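Local coordinates for protein CT_858 (Chlamydia trachomatis, PDB 3DOR) that probably acts as a secreted serine-type endopeptidase of the S41 kind, a dimeric chlamydial protease known as CPAF, at residues L353-L363 with E443-S454; Q50-C58 with G190-A198. All coordinates share one frame; numbering follows the deposited sequence.

Contact 1: L353-L363 with E443-S454. With SO4 (sulfate ion), chain Q.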
ATOM      1  N   LEU B 353      -0.447  18.274  21.199  1.00 23.01           N
ATOM      2  CA  LEU B 353      -1.284  19.391  21.626  1.00 22.76           C
ATOM      3  C   LEU B 353      -1.926  19.093  22.989  1.00 23.24           C
ATOM      4  O   LEU B 353      -2.040  19.982  23.839  1.00 21.24           O
ATOM      5  CB  LEU B 353      -2.380  19.665  20.588  1.00 23.69           C
ATOM      6  CG  LEU B 353      -1.910  20.356  19.295  1.00 26.75           C
ATOM      7  CD1 LEU B 353      -2.947  20.201  18.210  1.00 25.09           C
ATOM      8  CD2 LEU B 353      -1.649  21.834  19.564  1.00 23.71           C
ATOM      9  N   SER B 354      -2.339  17.842  23.198  1.00 22.20           N
ATOM     10  CA  SER B 354      -2.982  17.460  24.454  1.00 23.82           C
ATOM     11  C   SER B 354      -2.077  17.678  25.669  1.00 22.49           C
ATOM     12  O   SER B 354      -2.560  17.824  26.786  1.00 23.37           O
ATOM     13  CB  SER B 354      -3.450  15.992  24.412  1.00 22.48           C
ATOM     14  OG  SER B 354      -2.382  15.106  24.680  1.00 26.33           O
ATOM     15  N   MET B 355      -0.768  17.730  25.458  1.00 23.40           N
ATOM     16  CA  MET B 355       0.137  17.933  26.574  1.00 23.69           C
ATOM     17  C   MET B 355       0.556  19.389  26.755  1.00 25.57           C
ATOM     18  O   MET B 355       1.321  19.719  27.672  1.00 20.86           O
ATOM     19  CB  MET B 355       1.366  17.042  26.408  1.00 24.89           C
ATOM     20  CG  MET B 355       1.030  15.551  26.467  1.00 25.31           C
ATOM     21  SD  MET B 355       2.481  14.483  26.326  1.00 29.37           S
ATOM     22  CE  MET B 355       2.347  13.915  24.678  1.00 25.99           C
ATOM     23  N   LEU B 356       0.036  20.264  25.900  1.00 24.06           N
ATOM     24  CA  LEU B 356       0.387  21.674  25.980  1.00 24.37           C
ATOM     25  C   LEU B 356      -0.768  22.553  26.418  1.00 25.80           C
ATOM     26  O   LEU B 356      -0.777  23.754  26.148  1.00 25.32           O
ATOM     27  CB  LEU B 356       0.895  22.151  24.632  1.00 22.71           C
ATOM     28  CG  LEU B 356       2.138  21.423  24.123  1.00 24.11           C
ATOM     29  CD1 LEU B 356       2.380  21.798  22.666  1.00 19.08           C
ATOM     30  CD2 LEU B 356       3.328  21.784  24.996  1.00 18.38           C
ATOM     31  N   THR B 357      -1.748  21.955  27.087  1.00 26.12           N
ATOM     32  CA  THR B 357      -2.901  22.714  27.550  1.00 26.76           C
ATOM     33  C   THR B 357      -3.566  22.054  28.750  1.00 27.67           C
ATOM     34  O   THR B 357      -3.419  20.850  28.963  1.00 28.35           O
ATOM     35  CB  THR B 357      -3.952  22.855  26.440  1.00 26.28           C
ATOM     36  OG1 THR B 357      -5.048  23.639  26.925  1.00 27.75           O
ATOM     37  CG2 THR B 357      -4.468  21.479  26.011  1.00 27.49           C
ATOM     38  N   ASP B 358      -4.287  22.854  29.534  1.00 27.80           N
ATOM     39  CA  ASP B 358      -5.013  22.351  30.697  1.00 29.12           C
ATOM     40  C   ASP B 358      -6.514  22.538  30.462  1.00 29.73           C
ATOM     41  O   ASP B 358      -7.338  22.246  31.331  1.00 31.74           O
ATOM     42  CB  ASP B 358      -4.567  23.075  31.979  1.00 29.60           C
ATOM     43  CG  ASP B 358      -4.826  24.577  31.941  1.00 32.67           C
ATOM     44  OD1 ASP B 358      -5.146  25.115  30.860  1.00 35.09           O
ATOM     45  OD2 ASP B 358      -4.692  25.227  32.998  1.00 33.62           O
ATOM     46  N   ARG B 359      -6.851  23.026  29.272  1.00 28.75           N
ATOM     47  CA  ARG B 359      -8.236  23.257  28.863  1.00 28.72           C
ATOM     48  C   ARG B 359      -8.423  22.711  27.448  1.00 29.42           C
ATOM     49  O   ARG B 359      -7.477  22.646  26.666  1.00 30.41           O
ATOM     50  CB  ARG B 359      -8.571  24.761  28.893  1.00 27.49           C
ATOM     51  CG  ARG B 359      -7.703  25.640  27.973  1.00 28.62           C
ATOM     52  CD  ARG B 359      -7.942  27.133  28.233  1.00 28.43           C
ATOM     53  NE  ARG B 359      -7.040  27.997  27.473  1.00 29.31           N
ATOM     54  CZ  ARG B 359      -7.251  28.395  26.223  1.00 28.67           C
ATOM     55  NH1 ARG B 359      -8.342  28.010  25.577  1.00 28.41           N
ATOM     56  NH2 ARG B 359      -6.371  29.180  25.618  1.00 28.26           N
ATOM     57  N   PRO B 360      -9.649  22.301  27.102  1.00 32.33           N
ATOM     58  CA  PRO B 360      -9.869  21.770  25.754  1.00 30.83           C
ATOM     59  C   PRO B 360      -9.596  22.809  24.665  1.00 30.16           C
ATOM     60  O   PRO B 360      -9.776  24.010  24.875  1.00 28.41           O
ATOM     61  CB  PRO B 360     -11.329  21.325  25.793  1.00 32.45           C
ATOM     62  CG  PRO B 360     -11.944  22.282  26.778  1.00 35.92           C
ATOM     63  CD  PRO B 360     -10.906  22.337  27.873  1.00 32.96           C
ATOM     64  N   LEU B 361      -9.150  22.333  23.508  1.00 27.98           N
ATOM     65  CA  LEU B 361      -8.851  23.207  22.379  1.00 29.02           C
ATOM     66  C   LEU B 361      -9.731  22.852  21.179  1.00 29.52           C
ATOM     67  O   LEU B 361      -9.705  21.724  20.700  1.00 28.41           O
ATOM     68  CB  LEU B 361      -7.373  23.072  21.987  1.00 26.39           C
ATOM     69  CG  LEU B 361      -6.327  23.369  23.070  1.00 27.31           C
ATOM     70  CD1 LEU B 361      -4.933  23.065  22.541  1.00 24.70           C
ATOM     71  CD2 LEU B 361      -6.438  24.818  23.502  1.00 24.27           C
ATOM     72  N   GLU B 362     -10.511  23.818  20.702  1.00 30.44           N
ATOM     73  CA  GLU B 362     -11.379  23.602  19.548  1.00 32.23           C
ATOM     74  C   GLU B 362     -10.520  23.264  18.339  1.00 30.24           C
ATOM     75  O   GLU B 362      -9.468  23.859  18.144  1.00 29.27           O
ATOM     76  CB  GLU B 362     -12.193  24.864  19.249  1.00 35.17           C
ATOM     77  CG  GLU B 362     -13.594  24.861  19.826  1.00 45.61           C
ATOM     78  CD  GLU B 362     -14.474  23.801  19.191  1.00 48.71           C
ATOM     79  OE1 GLU B 362     -14.579  23.792  17.947  1.00 52.58           O
ATOM     80  OE2 GLU B 362     -15.059  22.982  19.933  1.00 50.60           O
ATOM     81  N   LEU B 363     -10.968  22.311  17.530  1.00 28.97           N
ATOM     82  CA  LEU B 363     -10.222  21.913  16.347  1.00 26.97           C
ATOM     83  C   LEU B 363     -10.928  22.313  15.068  1.00 27.91           C
ATOM     84  O   LEU B 363     -12.154  22.316  15.003  1.00 31.66           O
ATOM     85  CB  LEU B 363     -10.028  20.392  16.326  1.00 24.50           C
ATOM     86  CG  LEU B 363      -9.061  19.781  17.348  1.00 24.40           C
ATOM     87  CD1 LEU B 363      -9.321  18.283  17.511  1.00 22.95           C
ATOM     88  CD2 LEU B 363      -7.636  20.037  16.874  1.00 19.55           C
ATOM     89  N   GLU B 443     -13.883  16.792  17.981  1.00 28.12           N
ATOM     90  CA  GLU B 443     -14.324  18.175  17.935  1.00 28.24           C
ATOM     91  C   GLU B 443     -13.296  19.059  18.609  1.00 29.11           C
ATOM     92  O   GLU B 443     -13.101  20.222  18.242  1.00 26.57           O
ATOM     93  CB  GLU B 443     -15.653  18.314  18.659  1.00 31.33           C
ATOM     94  CG  GLU B 443     -16.741  17.493  18.020  1.00 40.94           C
ATOM     95  CD  GLU B 443     -17.946  18.329  17.671  1.00 45.84           C
ATOM     96  OE1 GLU B 443     -18.612  18.814  18.612  1.00 48.28           O
ATOM     97  OE2 GLU B 443     -18.218  18.505  16.460  1.00 49.40           O
ATOM     98  N   LYS B 444     -12.631  18.502  19.609  1.00 27.95           N
ATOM     99  CA  LYS B 444     -11.640  19.275  20.321  1.00 30.68           C
ATOM    100  C   LYS B 444     -10.601  18.390  20.957  1.00 29.95           C
ATOM    101  O   LYS B 444     -10.809  17.191  21.144  1.00 29.08           O
ATOM    102  CB  LYS B 444     -12.313  20.137  21.397  1.00 33.69           C
ATOM    103  CG  LYS B 444     -13.146  19.348  22.392  1.00 37.25           C
ATOM    104  CD  LYS B 444     -13.906  20.262  23.351  1.00 39.64           C
ATOM    105  CE  LYS B 444     -14.938  21.107  22.630  1.00 41.30           C
ATOM    106  NZ  LYS B 444     -15.826  21.850  23.578  1.00 41.67           N
ATOM    107  N   ILE B 445      -9.463  18.996  21.246  1.00 28.53           N
ATOM    108  CA  ILE B 445      -8.386  18.304  21.907  1.00 29.69           C
ATOM    109  C   ILE B 445      -8.668  18.409  23.387  1.00 30.38           C
ATOM    110  O   ILE B 445      -8.969  19.487  23.899  1.00 31.30           O
ATOM    111  CB  ILE B 445      -7.029  18.948  21.585  1.00 30.87           C
ATOM    112  CG1 ILE B 445      -6.466  18.304  20.316  1.00 31.53           C
ATOM    113  CG2 ILE B 445      -6.080  18.776  22.757  1.00 27.83           C
ATOM    114  CD1 ILE B 445      -5.760  19.248  19.431  1.00 36.45           C
ATOM    115  N   HIS B 446      -8.602  17.276  24.066  1.00 30.60           N
ATOM    116  CA  HIS B 446      -8.826  17.238  25.498  1.00 30.99           C
ATOM    117  C   HIS B 446      -7.464  17.107  26.138  1.00 29.43           C
ATOM    118  O   HIS B 446      -6.611  16.384  25.639  1.00 28.87           O
ATOM    119  CB  HIS B 446      -9.734  16.057  25.833  1.00 31.78           C
ATOM    120  CG  HIS B 446     -11.085  16.178  25.208  1.00 37.56           C
ATOM    121  ND1 HIS B 446     -12.097  16.930  25.769  1.00 39.51           N
ATOM    122  CD2 HIS B 446     -11.560  15.737  24.018  1.00 38.78           C
ATOM    123  CE1 HIS B 446     -13.133  16.946  24.949  1.00 41.87           C
ATOM    124  NE2 HIS B 446     -12.832  16.231  23.879  1.00 39.25           N
ATOM    125  N   PRO B 447      -7.234  17.824  27.245  1.00 30.46           N
ATOM    126  CA  PRO B 447      -5.939  17.768  27.928  1.00 28.92           C
ATOM    127  C   PRO B 447      -5.501  16.381  28.363  1.00 29.00           C
ATOM    128  O   PRO B 447      -6.305  15.591  28.860  1.00 28.13           O
ATOM    129  CB  PRO B 447      -6.113  18.739  29.100  1.00 28.75           C
ATOM    130  CG  PRO B 447      -7.599  18.838  29.282  1.00 33.04           C
ATOM    131  CD  PRO B 447      -8.152  18.772  27.900  1.00 29.65           C
ATOM    132  N   HIS B 448      -4.222  16.091  28.144  1.00 27.62           N
ATOM    133  CA  HIS B 448      -3.628  14.813  28.516  1.00 28.28           C
ATOM    134  C   HIS B 448      -3.943  14.662  30.003  1.00 29.30           C
ATOM    135  O   HIS B 448      -3.947  15.641  30.743  1.00 26.22           O
ATOM    136  CB  HIS B 448      -2.116  14.864  28.272  1.00 26.94           C
ATOM    137  CG  HIS B 448      -1.413  13.558  28.470  1.00 27.29           C
ATOM    138  ND1 HIS B 448      -1.001  13.113  29.708  1.00 28.69           N
ATOM    139  CD2 HIS B 448      -1.026  12.608  27.584  1.00 26.90           C
ATOM    140  CE1 HIS B 448      -0.388  11.948  29.574  1.00 28.82           C
ATOM    141  NE2 HIS B 448      -0.390  11.622  28.294  1.00 28.19           N
ATOM    142  N   PRO B 449      -4.238  13.436  30.455  1.00 31.08           N
ATOM    143  CA  PRO B 449      -4.554  13.256  31.874  1.00 32.90           C
ATOM    144  C   PRO B 449      -3.400  13.503  32.854  1.00 34.54           C
ATOM    145  O   PRO B 449      -3.635  13.977  33.962  1.00 37.28           O
ATOM    146  CB  PRO B 449      -5.082  11.816  31.926  1.00 30.99           C
ATOM    147  CG  PRO B 449      -4.274  11.136  30.848  1.00 31.36           C
ATOM    148  CD  PRO B 449      -4.326  12.160  29.723  1.00 30.15           C
ATOM    149  N   ARG B 450      -2.166  13.211  32.446  1.00 35.69           N
ATOM    150  CA  ARG B 450      -1.009  13.373  33.328  1.00 37.19           C
ATOM    151  C   ARG B 450      -0.131  14.605  33.102  1.00 36.85           C
ATOM    152  O   ARG B 450       0.268  15.264  34.066  1.00 35.43           O
ATOM    153  CB  ARG B 450      -0.096  12.148  33.250  1.00 41.75           C
ATOM    154  CG  ARG B 450      -0.778  10.791  33.329  1.00 50.48           C
ATOM    155  CD  ARG B 450       0.280   9.695  33.476  1.00 57.74           C
ATOM    156  NE  ARG B 450      -0.110   8.427  32.862  1.00 64.11           N
ATOM    157  CZ  ARG B 450       0.601   7.304  32.950  1.00 67.49           C
ATOM    158  NH1 ARG B 450       1.743   7.286  33.632  1.00 68.49           N
ATOM    159  NH2 ARG B 450       0.180   6.197  32.345  1.00 68.66           N
ATOM    160  N   VAL B 451       0.204  14.907  31.849  1.00 33.95           N
ATOM    161  CA  VAL B 451       1.060  16.055  31.594  1.00 32.18           C
ATOM    162  C   VAL B 451       0.355  17.139  30.798  1.00 30.40           C
ATOM    163  O   VAL B 451      -0.145  16.906  29.693  1.00 29.66           O
ATOM    164  CB  VAL B 451       2.403  15.622  30.908  1.00 34.42           C
ATOM    165  CG1 VAL B 451       2.557  14.110  30.980  1.00 33.25           C
ATOM    166  CG2 VAL B 451       2.478  16.111  29.484  1.00 36.06           C
ATOM    167  N   GLN B 452       0.313  18.328  31.393  1.00 28.93           N
ATOM    168  CA  GLN B 452      -0.340  19.491  30.804  1.00 29.42           C
ATOM    169  C   GLN B 452       0.482  20.760  31.030  1.00 30.38           C
ATOM    170  O   GLN B 452       0.494  21.290  32.138  1.00 35.49           O
ATOM    171  CB  GLN B 452      -1.719  19.715  31.452  1.00 28.64           C
ATOM    172  CG  GLN B 452      -2.709  18.553  31.379  1.00 30.07           C
ATOM    173  CD  GLN B 452      -3.909  18.774  32.293  1.00 31.61           C
ATOM    174  OE1 GLN B 452      -4.146  19.889  32.754  1.00 34.28           O
ATOM    175  NE2 GLN B 452      -4.676  17.715  32.548  1.00 31.36           N
ATOM    176  N   TYR B 453       1.163  21.266  30.012  1.00 28.05           N
ATOM    177  CA  TYR B 453       1.904  22.503  30.218  1.00 25.94           C
ATOM    178  C   TYR B 453       0.853  23.619  30.211  1.00 25.55           C
ATOM    179  O   TYR B 453       0.080  23.742  29.256  1.00 25.98           O
ATOM    180  CB  TYR B 453       2.915  22.723  29.102  1.00 23.15           C
ATOM    181  CG  TYR B 453       3.899  23.833  29.409  1.00 25.18           C
ATOM    182  CD1 TYR B 453       4.871  23.675  30.396  1.00 25.36           C
ATOM    183  CD2 TYR B 453       3.858  25.044  28.717  1.00 24.96           C
ATOM    184  CE1 TYR B 453       5.776  24.689  30.687  1.00 23.73           C
ATOM    185  CE2 TYR B 453       4.760  26.065  29.001  1.00 23.76           C
ATOM    186  CZ  TYR B 453       5.714  25.878  29.986  1.00 22.73           C
ATOM    187  OH  TYR B 453       6.615  26.874  30.268  1.00 22.22           O
ATOM    188  N   SER B 454       0.816  24.429  31.265  1.00 23.21           N
ATOM    189  CA  SER B 454      -0.182  25.490  31.354  1.00 23.27           C
ATOM    190  C   SER B 454       0.392  26.891  31.429  1.00 23.53           C
ATOM    191  O   SER B 454      -0.333  27.834  31.702  1.00 24.52           O
ATOM    192  CB  SER B 454      -1.094  25.259  32.569  1.00 24.92           C
ATOM    193  OG  SER B 454      -0.338  25.212  33.776  1.00 26.21           O
TER
HETATM  194  S   SO4 Q 621      -4.228  29.993  28.604  1.00 64.47           S
HETATM  195  O1  SO4 Q 621      -2.856  30.056  29.247  1.00 64.74           O
HETATM  196  O2  SO4 Q 621      -4.821  28.629  28.878  1.00 63.92           O
HETATM  197  O3  SO4 Q 621      -5.159  31.042  29.187  1.00 64.80           O
HETATM  198  O4  SO4 Q 621      -4.034  30.268  27.127  1.00 62.26           O
HETATM  199  O   HOH W   1      -6.946  20.161  33.264  1.00 41.20           O
HETATM  200  O   HOH W   2     -14.308  20.867  15.751  1.00 30.17           O
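The sulfur of M355 sits over one face of the H448 ring, SD 4.5 Å from the ring centroid, a sulfur-aromatic contact in which the two side chains run side by side. CG of H448 is anti to its own backbone N (chi1 -173°), which turns the ring toward M355; R450 N and V451 N both donate to its ND1 and fix the ring's rotation. H448 N in turn donates to S354 O (2.8 Å). V451 CG2 packs tightly on M355 CG (3.4 Å), while Y453 N donates to M355 O.

Farther along, the chains pair as antiparallel strands. L361 and I445 exchange both backbone bonds, L361 N to I445 O at 2.9 Å. From this pair I445 sets CD1 into the corner made by two leucines, 3.2 Å from L353 CD1 and 3.3 Å from L363 CD2, both tighter than usual, and meets each side chain at about a right angle. Next to it E362 and K444 form a non-hydrogen-bonded pair with a long salt bridge. R359 holds a sulfate, probably a component of the crystallisation medium, through NE to O2 (2.7 Å) and NH2 to O4.

Helix 468-478 packs on L353, L356 and L363, and helix 316-330 on M355 and Y453; the strand pair belongs to an antiparallel sheet of the S41 peptidase region, in which strand 361-368 also pairs with strand 507-518.

Contact 2: Q50-C58 with G190-A198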
ATOM      1  N   GLN B  50       4.026  17.345 -30.006  1.00 63.47           N
ATOM      2  CA  GLN B  50       5.427  16.943 -29.941  1.00 64.21           C
ATOM      3  C   GLN B  50       5.765  15.889 -30.988  1.00 64.55           C
ATOM      4  O   GLN B  50       4.964  14.993 -31.261  1.00 63.80           O
ATOM      5  CB  GLN B  50       5.753  16.394 -28.554  1.00 65.37           C
ATOM      6  CG  GLN B  50       6.314  17.421 -27.604  1.00 66.38           C
ATOM      7  CD  GLN B  50       7.668  17.943 -28.044  1.00 66.93           C
ATOM      8  OE1 GLN B  50       8.574  17.169 -28.355  1.00 66.55           O
ATOM      9  NE2 GLN B  50       7.816  19.262 -28.062  1.00 66.43           N
ATOM     10  N   GLU B  51       6.957  15.996 -31.570  1.00 65.21           N
ATOM     11  CA  GLU B  51       7.393  15.042 -32.585  1.00 65.94           C
ATOM     12  C   GLU B  51       7.494  13.645 -31.990  1.00 64.12           C
ATOM     13  O   GLU B  51       6.520  12.891 -31.967  1.00 65.47           O
ATOM     14  CB  GLU B  51       8.753  15.446 -33.156  1.00 68.51           C
ATOM     15  CG  GLU B  51       8.744  16.743 -33.937  1.00 73.12           C
ATOM     16  CD  GLU B  51      10.015  16.939 -34.745  1.00 76.12           C
ATOM     17  OE1 GLU B  51      10.292  16.099 -35.632  1.00 77.26           O
ATOM     18  OE2 GLU B  51      10.740  17.929 -34.495  1.00 77.58           O
ATOM     19  N   ASN B  52       8.685  13.299 -31.524  1.00 61.37           N
ATOM     20  CA  ASN B  52       8.918  12.000 -30.912  1.00 57.88           C
ATOM     21  C   ASN B  52       9.131  12.284 -29.431  1.00 54.27           C
ATOM     22  O   ASN B  52      10.255  12.210 -28.929  1.00 54.86           O
ATOM     23  CB  ASN B  52      10.166  11.348 -31.507  1.00 59.02           C
ATOM     24  CG  ASN B  52      10.372   9.924 -31.022  1.00 60.46           C
ATOM     25  OD1 ASN B  52      11.451   9.355 -31.184  1.00 61.07           O
ATOM     26  ND2 ASN B  52       9.334   9.337 -30.434  1.00 61.08           N
ATOM     27  N   PRO B  53       8.048  12.612 -28.713  1.00 50.44           N
ATOM     28  CA  PRO B  53       8.156  12.911 -27.286  1.00 47.94           C
ATOM     29  C   PRO B  53       8.807  11.799 -26.480  1.00 45.16           C
ATOM     30  O   PRO B  53       8.390  10.644 -26.540  1.00 44.69           O
ATOM     31  CB  PRO B  53       6.707  13.170 -26.877  1.00 47.37           C
ATOM     32  CG  PRO B  53       5.936  12.275 -27.803  1.00 48.96           C
ATOM     33  CD  PRO B  53       6.636  12.488 -29.119  1.00 49.91           C
ATOM     34  N   SER B  54       9.851  12.155 -25.744  1.00 42.72           N
ATOM     35  CA  SER B  54      10.545  11.192 -24.901  1.00 42.65           C
ATOM     36  C   SER B  54       9.692  10.980 -23.655  1.00 40.85           C
ATOM     37  O   SER B  54       8.748  11.728 -23.401  1.00 39.90           O
ATOM     38  CB  SER B  54      11.917  11.726 -24.485  1.00 41.07           C
ATOM     39  OG  SER B  54      11.790  12.857 -23.641  1.00 41.95           O
ATOM     40  N   THR B  55      10.019   9.953 -22.885  1.00 40.98           N
ATOM     41  CA  THR B  55       9.281   9.675 -21.663  1.00 40.10           C
ATOM     42  C   THR B  55       9.492  10.811 -20.658  1.00 39.45           C
ATOM     43  O   THR B  55       8.535  11.309 -20.067  1.00 37.84           O
ATOM     44  CB  THR B  55       9.732   8.336 -21.044  1.00 40.21           C
ATOM     45  OG1 THR B  55       9.330   7.263 -21.907  1.00 37.98           O
ATOM     46  CG2 THR B  55       9.110   8.134 -19.655  1.00 37.58           C
ATOM     47  N   SER B  56      10.742  11.234 -20.486  1.00 39.17           N
ATOM     48  CA  SER B  56      11.040  12.301 -19.545  1.00 40.99           C
ATOM     49  C   SER B  56      10.282  13.571 -19.908  1.00 41.56           C
ATOM     50  O   SER B  56       9.879  14.335 -19.025  1.00 42.18           O
ATOM     51  CB  SER B  56      12.551  12.563 -19.480  1.00 41.47           C
ATOM     52  OG  SER B  56      13.111  12.698 -20.764  1.00 47.33           O
ATOM     53  N   PHE B  57      10.065  13.787 -21.202  1.00 41.00           N
ATOM     54  CA  PHE B  57       9.326  14.963 -21.646  1.00 39.80           C
ATOM     55  C   PHE B  57       7.886  14.869 -21.161  1.00 40.13           C
ATOM     56  O   PHE B  57       7.336  15.827 -20.616  1.00 41.41           O
ATOM     57  CB  PHE B  57       9.318  15.071 -23.171  1.00 38.69           C
ATOM     58  CG  PHE B  57       8.450  16.183 -23.682  1.00 37.33           C
ATOM     59  CD1 PHE B  57       8.913  17.493 -23.700  1.00 37.96           C
ATOM     60  CD2 PHE B  57       7.140  15.930 -24.086  1.00 36.27           C
ATOM     61  CE1 PHE B  57       8.081  18.540 -24.109  1.00 37.08           C
ATOM     62  CE2 PHE B  57       6.304  16.967 -24.494  1.00 34.08           C
ATOM     63  CZ  PHE B  57       6.775  18.275 -24.505  1.00 35.14           C
ATOM     64  N   CYS B  58       7.273  13.711 -21.380  1.00 39.00           N
ATOM     65  CA  CYS B  58       5.897  13.486 -20.962  1.00 38.94           C
ATOM     66  C   CYS B  58       5.773  13.527 -19.439  1.00 37.98           C
ATOM     67  O   CYS B  58       4.748  13.944 -18.904  1.00 37.92           O
ATOM     68  CB  CYS B  58       5.400  12.136 -21.492  1.00 38.91           C
ATOM     69  SG  CYS B  58       5.276  12.046 -23.297  1.00 41.01           S
ATOM     70  N   GLY B 190      18.969   5.687 -15.231  1.00 41.94           N
ATOM     71  CA  GLY B 190      19.198   4.256 -15.287  1.00 41.19           C
ATOM     72  C   GLY B 190      17.990   3.527 -15.838  1.00 40.44           C
ATOM     73  O   GLY B 190      18.019   2.318 -16.063  1.00 40.62           O
ATOM     74  N   VAL B 191      16.914   4.271 -16.050  1.00 39.14           N
ATOM     75  CA  VAL B 191      15.687   3.696 -16.580  1.00 38.76           C
ATOM     76  C   VAL B 191      15.548   4.183 -18.009  1.00 39.44           C
ATOM     77  O   VAL B 191      15.168   5.330 -18.243  1.00 38.80           O
ATOM     78  CB  VAL B 191      14.454   4.139 -15.746  1.00 39.66           C
ATOM     79  CG1 VAL B 191      13.157   3.770 -16.471  1.00 39.10           C
ATOM     80  CG2 VAL B 191      14.499   3.478 -14.372  1.00 36.71           C
ATOM     81  N   GLY B 192      15.869   3.302 -18.957  1.00 40.27           N
ATOM     82  CA  GLY B 192      15.806   3.642 -20.366  1.00 38.46           C
ATOM     83  C   GLY B 192      14.508   4.274 -20.814  1.00 40.27           C
ATOM     84  O   GLY B 192      13.427   3.729 -20.581  1.00 39.92           O
ATOM     85  N   ASP B 193      14.617   5.424 -21.472  1.00 41.54           N
ATOM     86  CA  ASP B 193      13.445   6.138 -21.962  1.00 43.30           C
ATOM     87  C   ASP B 193      12.684   5.222 -22.916  1.00 43.96           C
ATOM     88  O   ASP B 193      13.271   4.588 -23.792  1.00 43.01           O
ATOM     89  CB  ASP B 193      13.874   7.428 -22.674  1.00 44.54           C
ATOM     90  CG  ASP B 193      12.721   8.397 -22.887  1.00 47.70           C
ATOM     91  OD1 ASP B 193      11.849   8.113 -23.734  1.00 48.13           O
ATOM     92  OD2 ASP B 193      12.681   9.444 -22.198  1.00 51.41           O
ATOM     93  N   LEU B 194      11.374   5.145 -22.729  1.00 45.33           N
ATOM     94  CA  LEU B 194      10.535   4.288 -23.551  1.00 46.18           C
ATOM     95  C   LEU B 194      10.508   4.728 -25.015  1.00 46.45           C
ATOM     96  O   LEU B 194      10.369   3.897 -25.910  1.00 45.20           O
ATOM     97  CB  LEU B 194       9.115   4.263 -22.982  1.00 46.01           C
ATOM     98  CG  LEU B 194       8.210   3.136 -23.466  1.00 46.91           C
ATOM     99  CD1 LEU B 194       8.878   1.806 -23.178  1.00 47.62           C
ATOM    100  CD2 LEU B 194       6.858   3.225 -22.773  1.00 47.04           C
ATOM    101  N   ALA B 195      10.640   6.034 -25.250  1.00 46.69           N
ATOM    102  CA  ALA B 195      10.628   6.580 -26.606  1.00 47.55           C
ATOM    103  C   ALA B 195      11.740   5.975 -27.449  1.00 47.73           C
ATOM    104  O   ALA B 195      11.569   5.754 -28.644  1.00 47.93           O
ATOM    105  CB  ALA B 195      10.783   8.096 -26.564  1.00 48.05           C
ATOM    106  N   THR B 196      12.877   5.710 -26.813  1.00 48.52           N
ATOM    107  CA  THR B 196      14.035   5.139 -27.486  1.00 49.68           C
ATOM    108  C   THR B 196      13.824   3.661 -27.773  1.00 50.64           C
ATOM    109  O   THR B 196      14.235   3.151 -28.811  1.00 50.59           O
ATOM    110  CB  THR B 196      15.294   5.281 -26.616  1.00 50.53           C
ATOM    111  OG1 THR B 196      15.509   6.665 -26.311  1.00 52.54           O
ATOM    112  CG2 THR B 196      16.508   4.723 -27.338  1.00 50.22           C
ATOM    113  N   ILE B 197      13.173   2.983 -26.838  1.00 51.13           N
ATOM    114  CA  ILE B 197      12.908   1.554 -26.942  1.00 49.73           C
ATOM    115  C   ILE B 197      11.723   1.204 -27.839  1.00 49.84           C
ATOM    116  O   ILE B 197      11.688   0.133 -28.434  1.00 50.66           O
ATOM    117  CB  ILE B 197      12.664   0.972 -25.535  1.00 48.44           C
ATOM    118  CG1 ILE B 197      13.893   1.223 -24.658  1.00 47.98           C
ATOM    119  CG2 ILE B 197      12.360  -0.505 -25.621  1.00 47.57           C
ATOM    120  CD1 ILE B 197      13.691   0.871 -23.197  1.00 45.81           C
ATOM    121  N   ALA B 198      10.762   2.116 -27.934  1.00 50.81           N
ATOM    122  CA  ALA B 198       9.545   1.911 -28.723  1.00 52.55           C
ATOM    123  C   ALA B 198       9.694   1.209 -30.079  1.00 54.98           C
ATOM    124  O   ALA B 198       9.041   0.194 -30.330  1.00 53.77           O
ATOM    125  CB  ALA B 198       8.832   3.241 -28.913  1.00 50.32           C
TER
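A195, D193 and T55 bury the most surface here, and D193 does most of the polar work. Its carboxylate faces the first turn of helix 55-67: OD1 takes T55 N on its syn lone pair (2.7 Å, 168°), and OD2 takes S56 N on the syn side at 3.1 Å, somewhat out of the carboxylate plane. The anti lone pair of OD1 is used as well, by A195 N (2.8 Å). A chi1 of -165° swings the carboxylate clear of D193's own N, where it can serve both helices. D193 is thus the N-cap of helix 194-197 while also binding the N-terminal NH groups of helix 55-67, whose own N-cap, S54, accepts from F57 N through OG. Two helix starts meet at one carboxylate, and their dipoles would be expected to favour its negative charge. T55 answers from the other helix: its OG1 accepts from L194 N (3.1 Å), with a bent angle of 135°. The methyl of A195 sits against the backbone ahead of helix 55-67, CB lying 3.5 Å from both P53 O and S54 CA. V3 of helix 2-20 touches L194 and A195, and W426 of the second subunit packs on L194 and donates through NE1 to G192 O.

How the contacts relate
Contact 1 and contact 2 lie on opposite sides of the chain's centre, their own centres 54 Å apart and their nearest atoms about 38 Å apart, so neither touches the other. They follow in series along the chain: 50-58 with 190-198 is complete before 353-363 begins. Both segments of contact 1 belong to the part of the chain related to S41 peptidases. Contact 2 joins helix 55-67 to the short helix 194-197, which follows strand 177-187. Contact 2 is within reach of the second subunit; contact 1 meets no other protein chain of the assembly. No residue of either contact is identified as catalytic.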